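Local structure of flavoenzyme PA4991 (Pseudomonas aeruginosa PAO1, 5EZ7) at residues T8-V13 with A24-A29; A32-E37 with A372-L377. The protein probably acts as a FAD-dependent oxidoreductase of the DAO family, holding one FAD per monomer, with a physiological substrate that is still unknown. All coordinates share one frame; numbering follows the deposited sequence.

Contact 1 of 2, residues T8-V13 with A24-A29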
# COMPACT_ATOMS: atom_id res chain seq x y z
N THR A 8 -2.04 24.91 8.71
CA THR A 8 -2.53 24.42 7.41
C THR A 8 -4.02 24.11 7.49
O THR A 8 -4.67 24.37 8.51
CB THR A 8 -1.82 23.11 6.90
OG1 THR A 8 -1.73 22.13 7.96
CG2 THR A 8 -0.49 23.44 6.25
N ASP A 9 -4.53 23.52 6.40
CA ASP A 9 -5.88 23.04 6.35
C ASP A 9 -6.00 21.63 6.88
O ASP A 9 -6.80 21.43 7.77
CB ASP A 9 -6.43 23.14 4.92
CG ASP A 9 -6.42 24.60 4.39
OD1 ASP A 9 -6.78 25.55 5.15
OD2 ASP A 9 -6.01 24.77 3.22
N ILE A 10 -5.28 20.67 6.28
CA ILE A 10 -5.35 19.25 6.71
C ILE A 10 -3.97 18.77 7.09
O ILE A 10 -3.00 18.97 6.34
CB ILE A 10 -6.08 18.33 5.69
CG1 ILE A 10 -7.57 18.73 5.61
CG2 ILE A 10 -6.12 16.89 6.16
CD1 ILE A 10 -7.81 19.65 4.49
N LEU A 11 -3.88 18.21 8.29
CA LEU A 11 -2.67 17.63 8.83
C LEU A 11 -2.81 16.09 8.78
O LEU A 11 -3.73 15.57 9.38
CB LEU A 11 -2.56 18.12 10.26
CG LEU A 11 -1.49 17.61 11.20
CD1 LEU A 11 -0.08 17.66 10.63
CD2 LEU A 11 -1.62 18.43 12.51
N ILE A 12 -1.98 15.39 8.00
CA ILE A 12 -2.07 13.94 7.81
C ILE A 12 -0.94 13.29 8.64
O ILE A 12 0.19 13.80 8.64
CB ILE A 12 -1.83 13.54 6.32
CG1 ILE A 12 -2.55 14.41 5.31
CG2 ILE A 12 -2.18 12.08 6.02
CD1 ILE A 12 -4.00 14.48 5.51
N VAL A 13 -1.22 12.19 9.35
CA VAL A 13 -0.19 11.46 10.12
C VAL A 13 -0.06 10.09 9.47
O VAL A 13 -1.01 9.29 9.43
CB VAL A 13 -0.53 11.32 11.62
CG1 VAL A 13 0.56 10.56 12.38
CG2 VAL A 13 -0.73 12.69 12.25
N ALA A 24 -1.82 14.03 -1.95
CA ALA A 24 -1.68 14.49 -3.29
C ALA A 24 -3.03 15.02 -3.85
O ALA A 24 -3.05 16.05 -4.51
CB ALA A 24 -1.13 13.38 -4.15
N ARG A 25 -4.11 14.31 -3.60
CA ARG A 25 -5.45 14.75 -3.93
C ARG A 25 -5.82 16.13 -3.32
O ARG A 25 -6.36 17.01 -4.02
CB ARG A 25 -6.47 13.69 -3.48
CG ARG A 25 -6.49 12.45 -4.38
CD ARG A 25 -7.40 12.59 -5.62
NE ARG A 25 -8.79 12.72 -5.16
CZ ARG A 25 -9.56 11.71 -4.73
NH1 ARG A 25 -9.17 10.41 -4.77
NH2 ARG A 25 -10.76 11.99 -4.27
N LEU A 26 -5.52 16.30 -2.02
CA LEU A 26 -5.88 17.51 -1.31
C LEU A 26 -5.15 18.74 -1.86
O LEU A 26 -5.79 19.78 -2.16
CB LEU A 26 -5.66 17.35 0.18
CG LEU A 26 -6.67 16.43 0.88
CD1 LEU A 26 -6.31 16.22 2.33
CD2 LEU A 26 -8.12 16.90 0.80
N ARG A 27 -3.83 18.60 -2.02
CA ARG A 27 -3.02 19.64 -2.63
C ARG A 27 -3.48 19.99 -4.03
O ARG A 27 -3.49 21.14 -4.41
CB ARG A 27 -1.61 19.15 -2.76
CG ARG A 27 -0.91 19.08 -1.45
CD ARG A 27 0.53 18.62 -1.68
NE ARG A 27 1.40 19.71 -2.09
CZ ARG A 27 1.75 20.70 -1.28
NH1 ARG A 27 1.30 20.77 -0.02
NH2 ARG A 27 2.57 21.62 -1.71
N ARG A 28 -3.86 18.97 -4.78
CA ARG A 28 -4.37 19.19 -6.12
C ARG A 28 -5.68 19.97 -6.08
O ARG A 28 -5.90 20.83 -6.90
CB ARG A 28 -4.60 17.87 -6.82
CG ARG A 28 -4.73 18.03 -8.32
CD ARG A 28 -5.04 16.68 -8.93
NE ARG A 28 -5.45 16.81 -10.32
CZ ARG A 28 -4.93 16.17 -11.37
NH1 ARG A 28 -5.45 16.40 -12.58
NH2 ARG A 28 -3.91 15.33 -11.26
N ALA A 29 -6.53 19.67 -5.10
CA ALA A 29 -7.77 20.40 -4.91
C ALA A 29 -7.57 21.80 -4.28
O ALA A 29 -8.56 22.45 -3.99
CB ALA A 29 -8.76 19.56 -4.10

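Contact 2 of 2, residues A32-E37 with A372-L377. With FAD (flavin-adenine dinucleotide), chain B.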
# COMPACT_ATOMS: atom_id res chain seq x y z
N ALA A 32 -3.95 23.38 1.62
CA ALA A 32 -2.61 23.34 2.17
C ALA A 32 -2.55 22.17 3.17
O ALA A 32 -3.50 21.94 3.91
CB ALA A 32 -2.31 24.67 2.85
N THR A 33 -1.45 21.45 3.18
CA THR A 33 -1.29 20.26 4.02
C THR A 33 0.09 20.17 4.65
O THR A 33 1.05 20.76 4.17
CB THR A 33 -1.47 18.97 3.19
OG1 THR A 33 -0.45 18.90 2.17
CG2 THR A 33 -2.80 18.91 2.56
N VAL A 34 0.16 19.44 5.76
CA VAL A 34 1.39 18.89 6.28
C VAL A 34 1.19 17.38 6.44
O VAL A 34 0.13 16.95 6.94
CB VAL A 34 1.72 19.51 7.65
CG1 VAL A 34 2.87 18.79 8.35
CG2 VAL A 34 2.09 20.99 7.48
N LEU A 35 2.20 16.59 6.04
CA LEU A 35 2.16 15.14 6.21
C LEU A 35 3.33 14.73 7.07
O LEU A 35 4.49 14.95 6.71
CB LEU A 35 2.21 14.42 4.88
CG LEU A 35 1.91 12.91 4.90
CD1 LEU A 35 1.58 12.38 3.50
CD2 LEU A 35 3.05 12.08 5.49
N VAL A 36 3.00 14.07 8.17
CA VAL A 36 3.95 13.76 9.22
C VAL A 36 4.20 12.28 9.18
O VAL A 36 3.24 11.50 9.20
CB VAL A 36 3.38 14.13 10.62
CG1 VAL A 36 4.36 13.75 11.72
CG2 VAL A 36 3.13 15.63 10.69
N GLU A 37 5.47 11.90 9.11
CA GLU A 37 5.92 10.49 9.08
C GLU A 37 7.08 10.30 10.07
O GLU A 37 7.99 11.13 10.12
CB GLU A 37 6.35 10.11 7.65
CG GLU A 37 7.20 8.86 7.56
CD GLU A 37 6.37 7.61 7.84
OE1 GLU A 37 6.72 6.83 8.78
OE2 GLU A 37 5.38 7.45 7.06
N ALA A 372 0.49 31.11 5.99
CA ALA A 372 1.90 31.44 5.71
C ALA A 372 2.49 30.27 5.02
O ALA A 372 2.12 29.14 5.31
CB ALA A 372 2.65 31.67 7.02
N ALA A 373 3.43 30.53 4.13
CA ALA A 373 4.22 29.46 3.50
C ALA A 373 4.94 28.61 4.56
O ALA A 373 5.32 29.10 5.63
CB ALA A 373 5.22 30.06 2.52
N LEU A 374 5.09 27.33 4.28
CA LEU A 374 5.82 26.46 5.20
C LEU A 374 7.30 26.84 5.16
O LEU A 374 7.80 27.16 4.08
CB LEU A 374 5.64 25.00 4.81
CG LEU A 374 4.17 24.53 4.96
CD1 LEU A 374 3.89 23.21 4.24
CD2 LEU A 374 3.75 24.44 6.42
N PRO A 375 8.00 26.80 6.31
CA PRO A 375 9.48 26.96 6.27
C PRO A 375 10.12 25.69 5.74
O PRO A 375 9.43 24.81 5.25
CB PRO A 375 9.85 27.17 7.76
CG PRO A 375 8.82 26.37 8.49
CD PRO A 375 7.53 26.55 7.70
N GLN A 376 11.44 25.61 5.81
CA GLN A 376 12.14 24.35 5.59
C GLN A 376 11.86 23.45 6.77
O GLN A 376 11.85 23.89 7.94
CB GLN A 376 13.66 24.54 5.44
CG GLN A 376 14.13 25.42 4.27
CD GLN A 376 14.10 24.72 2.91
OE1 GLN A 376 15.15 24.49 2.29
NE2 GLN A 376 12.89 24.39 2.45
N LEU A 377 11.61 22.19 6.46
CA LEU A 377 11.24 21.19 7.46
C LEU A 377 12.12 19.97 7.29
O LEU A 377 12.52 19.69 6.17
CB LEU A 377 9.77 20.80 7.27
CG LEU A 377 8.78 21.96 7.50
CD1 LEU A 377 7.37 21.54 7.13
CD2 LEU A 377 8.78 22.46 8.94
PA FAD B . 1.23 1.82 5.76
O1A FAD B . 1.82 1.57 4.41
O2A FAD B . 1.47 0.86 6.89
O5B FAD B . 1.66 3.28 6.18
C5B FAD B . 1.49 3.78 7.49
C4B FAD B . 2.57 4.81 7.69
O4B FAD B . 2.34 5.51 8.93
C3B FAD B . 3.96 4.17 7.75
O3B FAD B . 4.83 4.75 6.77
C2B FAD B . 4.42 4.44 9.17
O2B FAD B . 5.82 4.64 9.32
C1B FAD B . 3.60 5.68 9.55
N9A FAD B . 3.39 5.82 10.99
C8A FAD B . 3.05 4.83 11.85
N7A FAD B . 2.96 5.33 13.10
C5A FAD B . 3.22 6.64 13.05
C6A FAD B . 3.29 7.73 14.03
N6A FAD B . 3.02 7.46 15.32
N1A FAD B . 3.59 8.96 13.59
C2A FAD B . 3.85 9.21 12.30
N3A FAD B . 3.81 8.25 11.34
C4A FAD B . 3.51 6.97 11.66
N1 FAD B . -2.93 -4.39 -1.40
C2 FAD B . -3.21 -4.42 -2.72
O2 FAD B . -4.12 -3.69 -3.17
N3 FAD B . -2.54 -5.22 -3.57
C4 FAD B . -1.57 -6.03 -3.18
O4 FAD B . -0.95 -6.75 -3.99
C4X FAD B . -1.21 -6.04 -1.75
N5 FAD B . -0.23 -6.84 -1.29
C5X FAD B . 0.10 -6.84 0.01
C6 FAD B . 1.13 -7.67 0.44
C7 FAD B . 1.51 -7.70 1.77
C7M FAD B . 2.63 -8.59 2.21
C8 FAD B . 0.82 -6.81 2.74
C8M FAD B . 1.19 -6.78 4.21
C9 FAD B . -0.21 -5.99 2.31
C9A FAD B . -0.61 -5.97 0.98
N10 FAD B . -1.66 -5.13 0.50
C10 FAD B . -1.97 -5.14 -0.87
C1' FAD B . -2.38 -4.23 1.38
C2' FAD B . -1.63 -2.91 1.42
O2' FAD B . -0.21 -3.11 1.54
C3' FAD B . -2.15 -2.02 2.54
O3' FAD B . -3.59 -2.05 2.52
C4' FAD B . -1.68 -0.58 2.35
O4' FAD B . -0.33 -0.52 1.88
C5' FAD B . -1.74 0.20 3.66
O5' FAD B . -1.44 1.58 3.40
P FAD B . -1.34 2.59 4.63
O1P FAD B . -0.72 3.87 4.14
O2P FAD B . -2.67 2.60 5.27
O3P FAD B . -0.38 1.81 5.65

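Contact 1 of 2, residues T8-V13 with A24-A29
L26 on the helix 17-28 meets the strand 10-13 through one methyl group, CD1, which reaches I10 and I12 together. I10 gives the closer approach: its CG2 lies 3.9 Å from L26 CD1, and its CB is only slightly farther, at 4.0 Å, so the methyl rests against the branch point of the isoleucine. The two side chains cross at about a right angle. CG2 of I10 stands anti to the backbone N, while CG1 takes the place anti to the carbonyl carbon (chi1 -66°); it is thus the short branch, not the long one, that takes the contact. I12, two residues on and on the same face of the strand, adds a looser touch, its CD1 lying 4.3 Å from L26 CD1.

Purely aliphatic residues suit this place, because the faces of strand and helix that meet are buried and no hydrogen bond crosses between them; beta-branched isoleucines also sit well in an extended strand. L26 is further enclosed by C358 and L361 of the helix 350-364, and L361 reaches I10 as well. This nonpolar side is compact, with 92 Å² buried between the segments.

Away from L26 the chain opens to solvent: R28 and, just past the helix, A29 are exposed, R25 and R27 partly so. Long charged chains suit such positions, though R25 is held by salt bridges to E88 and D355, which tie down its guanidinium group. Strand 10-13, helix 17-28 and strand 33-37 form the beta-alpha-beta unit that opens a Rossmann-type dinucleotide-binding fold, consistent with a GxGxxG sequence at G14, G16 and G19; A18, within it, hydrogen-bonds FAD through its backbone N.

Contact 2 of 2, residues A32-E37 with A372-L377
L374 leans on the strand 33-37 with both of its methyl groups, each against a different kind of surface. CD2 meets CG2 of V34 at 4.0 Å, an apolar touch in which the two side chains run at a slant to each other. CD1 sits instead out beyond the carbonyl oxygen of T33, 3.8 Å from that O, a packing contact and not a bond. With CG1 of V34 anti to the backbone N (chi1 170°), CG2 falls anti to the carbonyl carbon and is the methyl that meets L374. A forked leucine is apt here, since one residue of an irregular segment can meet both a side chain and a backbone carbonyl; valine, branched at CB, is at home in a strand.

T33 turns its CB away from the loop, so L374 meets its carbonyl oxygen; the hydroxyl is hydrogen-bonded to N23 of the helix 17-28.

At the far end of the strand E37 is occupied with the cofactor, its chain bent at chi2 (71°). The carboxylate faces the adenosine ribose with both oxygens: O3B of FAD donates to OE2 at 2.8 Å, while O2B lies 2.4 Å from OE1, so short that the exact length is doubtful. Backbone amides of G15 and A39 also reach OE2 and OE1, respectively, and should help to fix the group. An acidic residue at the end of the second strand, holding the ribose hydroxyls, is a hallmark of FAD-binding Rossmann folds.

The segment 372-377 belongs to the loop between helices 350-364 and 386-389. Its L374 packs against the strand 33-37 at T33 and V34, near L173 of the strand 172-174 and L11 of the strand 10-13, whereas the helix 17-28 lies against T33 and L35 on the other face of the sheet.

In the fold
The two contacts lie one after the other along the chain, their centres about 10 Å apart, and they meet within one mixed sheet, in which strands 10-13 and 33-37 are parallel neighbours. These strands are probably joined by hydrogen bonds from I12 N to V34 O (2.8 Å) and from V36 N to I12 O (2.9 Å). Contact 1 packs the helix 17-28 on one face of this sheet; contact 2 sets L374 of the loop beside V34 toward the other. The touching residues of both are set back from the cofactor: the side chain of I12 is about 8 Å from FAD, whereas V13 and E37, further along the same strands, line its pocket.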